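Local coordinates for protein rhamnosidase B (Bacillus sp., PDB 2OKX) that probably hydrolyses terminal alpha-L-rhamnose residues from rhamnosides as a glycoside hydrolase of family 78, at residues I112-A117 and L122-A127. Sequence-based numbering, arbitrary orientation.
Sequences IAEIEA and LAATDA
T125 grips A113 through both its side chain and its backbone: A113 N donates to T125 OG1 at 3.1 Å in a nearly straight bond (168°), while T125 N donates to A113 O at 2.9 Å. The hydroxyl thus stands in for the carbonyl that a continuing strand would offer. It sits between the threonine's own N and carbonyl carbon (chi1 51°), which puts CG2 anti to that carbonyl carbon, where it meets A113 CB at 3.7 Å. OG1 also bonds the carbonyl of S9, so one atom ties the end of the hairpin to strand 9-12 of the neighbouring sheet. A valine here would probably leave A113 N without its acceptor and S9 O without this partner. Further along, I115 stands alongside A123 on one face of the hairpin, its CB 4.1 Å from A123 CB, and its CG2, anti to the backbone N, meets L122 CD1 at 3.9 Å, the two side chains crossing at about a right angle. L122 CD1 also reaches A117 CB at 3.6 Å, and F30 of strand 22-31 touches I115, L122 and A123. On the other face E114 sets its CG beside A124 CB; its extended chain carries the carboxylate on to N7 N, R4 and T121. I115 N donates to A123 O at 2.9 Å, and I115 O takes L122 N at 2.7 Å and, weakly, A123 N. Two residues opposite one make a classic beta bulge in the antiparallel hairpin of strands 110-117 and 120-124, the latter at the edge of a mixed sheet in the alpha-L-rhamnosidase N-terminal domain.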
ATOM      1  N   ILE A 112     -10.562  21.677  10.243  1.00 29.64           N
ATOM      2  CA  ILE A 112     -11.605  22.008  11.197  1.00 29.63           C
ATOM      3  C   ILE A 112     -11.208  21.366  12.526  1.00 30.55           C
ATOM      4  O   ILE A 112     -10.977  20.156  12.600  1.00 28.93           O
ATOM      5  CB  ILE A 112     -12.997  21.505  10.735  1.00 29.69           C
ATOM      6  CG1 ILE A 112     -14.069  22.000  11.708  1.00 29.04           C
ATOM      7  CG2 ILE A 112     -13.012  19.987  10.633  1.00 29.21           C
ATOM      8  CD1 ILE A 112     -15.485  21.788  11.223  1.00 27.47           C
ATOM      9  N   ALA A 113     -11.099  22.190  13.563  1.00 29.22           N
ATOM     10  CA  ALA A 113     -10.708  21.711  14.882  1.00 30.77           C
ATOM     11  C   ALA A 113     -11.390  22.506  15.979  1.00 31.91           C
ATOM     12  O   ALA A 113     -11.633  23.704  15.837  1.00 33.15           O
ATOM     13  CB  ALA A 113      -9.195  21.797  15.039  1.00 29.13           C
ATOM     14  N   GLU A 114     -11.687  21.835  17.083  1.00 33.61           N
ATOM     15  CA  GLU A 114     -12.351  22.482  18.201  1.00 34.10           C
ATOM     16  C   GLU A 114     -11.934  21.845  19.520  1.00 34.25           C
ATOM     17  O   GLU A 114     -11.916  20.619  19.645  1.00 32.82           O
ATOM     18  CB  GLU A 114     -13.866  22.362  18.031  1.00 33.95           C
ATOM     19  CG  GLU A 114     -14.683  23.181  19.015  1.00 36.85           C
ATOM     20  CD  GLU A 114     -16.163  22.875  18.921  1.00 36.65           C
ATOM     21  OE1 GLU A 114     -16.669  22.753  17.787  1.00 37.48           O
ATOM     22  OE2 GLU A 114     -16.821  22.764  19.977  1.00 39.30           O
ATOM     23  N   ILE A 115     -11.588  22.681  20.495  1.00 34.42           N
ATOM     24  CA  ILE A 115     -11.202  22.202  21.815  1.00 35.80           C
ATOM     25  C   ILE A 115     -12.397  22.419  22.732  1.00 38.23           C
ATOM     26  O   ILE A 115     -12.903  23.535  22.848  1.00 39.18           O
ATOM     27  CB  ILE A 115      -9.989  22.969  22.373  1.00 35.65           C
ATOM     28  CG1 ILE A 115      -8.763  22.702  21.498  1.00 35.30           C
ATOM     29  CG2 ILE A 115      -9.719  22.540  23.809  1.00 34.16           C
ATOM     30  CD1 ILE A 115      -7.507  23.386  21.980  1.00 38.11           C
ATOM     31  N   GLU A 116     -12.847  21.348  23.372  1.00 39.53           N
ATOM     32  CA  GLU A 116     -13.996  21.416  24.260  1.00 42.43           C
ATOM     33  C   GLU A 116     -13.683  20.828  25.626  1.00 43.16           C
ATOM     34  O   GLU A 116     -12.979  19.823  25.740  1.00 42.43           O
ATOM     35  CB  GLU A 116     -15.178  20.672  23.630  1.00 44.81           C
ATOM     36  CG  GLU A 116     -16.431  20.620  24.490  1.00 51.25           C
ATOM     37  CD  GLU A 116     -17.604  19.964  23.777  1.00 54.19           C
ATOM     38  OE1 GLU A 116     -17.493  18.778  23.398  1.00 55.82           O
ATOM     39  OE2 GLU A 116     -18.640  20.638  23.593  1.00 56.86           O
ATOM     40  N   ALA A 117     -14.215  21.465  26.663  1.00 43.13           N
ATOM     41  CA  ALA A 117     -14.012  21.018  28.031  1.00 44.48           C
ATOM     42  C   ALA A 117     -15.175  21.481  28.895  1.00 46.68           C
ATOM     43  O   ALA A 117     -15.522  22.665  28.907  1.00 46.13           O
ATOM     44  CB  ALA A 117     -12.705  21.574  28.572  1.00 43.51           C
ATOM     45  N   LEU A 122     -13.398  25.896  24.108  1.00 38.40           N
ATOM     46  CA  LEU A 122     -12.265  26.716  24.527  1.00 37.97           C
ATOM     47  C   LEU A 122     -11.543  27.309  23.325  1.00 36.50           C
ATOM     48  O   LEU A 122     -10.870  28.332  23.434  1.00 37.35           O
ATOM     49  CB  LEU A 122     -11.283  25.878  25.347  1.00 38.21           C
ATOM     50  CG  LEU A 122     -11.877  25.073  26.506  1.00 40.15           C
ATOM     51  CD1 LEU A 122     -10.771  24.262  27.169  1.00 38.97           C
ATOM     52  CD2 LEU A 122     -12.542  26.007  27.510  1.00 39.27           C
ATOM     53  N   ALA A 123     -11.680  26.656  22.178  1.00 36.60           N
ATOM     54  CA  ALA A 123     -11.042  27.121  20.956  1.00 34.40           C
ATOM     55  C   ALA A 123     -11.726  26.470  19.766  1.00 34.89           C
ATOM     56  O   ALA A 123     -12.291  25.381  19.882  1.00 34.05           O
ATOM     57  CB  ALA A 123      -9.566  26.770  20.970  1.00 35.42           C
ATOM     58  N   ALA A 124     -11.677  27.143  18.623  1.00 34.55           N
ATOM     59  CA  ALA A 124     -12.302  26.629  17.413  1.00 34.87           C
ATOM     60  C   ALA A 124     -11.727  27.318  16.186  1.00 34.80           C
ATOM     61  O   ALA A 124     -11.468  28.522  16.198  1.00 36.12           O
ATOM     62  CB  ALA A 124     -13.815  26.838  17.475  1.00 33.34           C
ATOM     63  N   THR A 125     -11.525  26.545  15.125  1.00 33.33           N
ATOM     64  CA  THR A 125     -10.977  27.080  13.889  1.00 33.24           C
ATOM     65  C   THR A 125     -11.946  28.066  13.236  1.00 33.77           C
ATOM     66  O   THR A 125     -13.143  27.795  13.122  1.00 32.91           O
ATOM     67  CB  THR A 125     -10.670  25.947  12.888  1.00 31.38           C
ATOM     68  OG1 THR A 125     -11.827  25.116  12.743  1.00 29.45           O
ATOM     69  CG2 THR A 125      -9.503  25.103  13.376  1.00 32.41           C
ATOM     70  N   ASP A 126     -11.414  29.209  12.818  1.00 33.98           N
ATOM     71  CA  ASP A 126     -12.200  30.244  12.159  1.00 36.02           C
ATOM     72  C   ASP A 126     -11.273  31.315  11.602  1.00 36.03           C
ATOM     73  O   ASP A 126     -10.051  31.199  11.706  1.00 36.31           O
ATOM     74  CB  ASP A 126     -13.216  30.862  13.132  1.00 36.53           C
ATOM     75  CG  ASP A 126     -12.561  31.578  14.298  1.00 36.42           C
ATOM     76  OD1 ASP A 126     -13.285  31.906  15.262  1.00 39.36           O
ATOM     77  OD2 ASP A 126     -11.338  31.824  14.257  1.00 37.37           O
ATOM     78  N   ALA A 127     -11.857  32.353  11.014  1.00 37.12           N
ATOM     79  CA  ALA A 127     -11.096  33.444  10.409  1.00 36.91           C
ATOM     80  C   ALA A 127     -10.053  34.085  11.326  1.00 36.49           C
ATOM     81  O   ALA A 127      -9.160  34.789  10.851  1.00 36.38           O
ATOM     82  CB  ALA A 127     -12.057  34.512   9.889  1.00 37.01           C
TER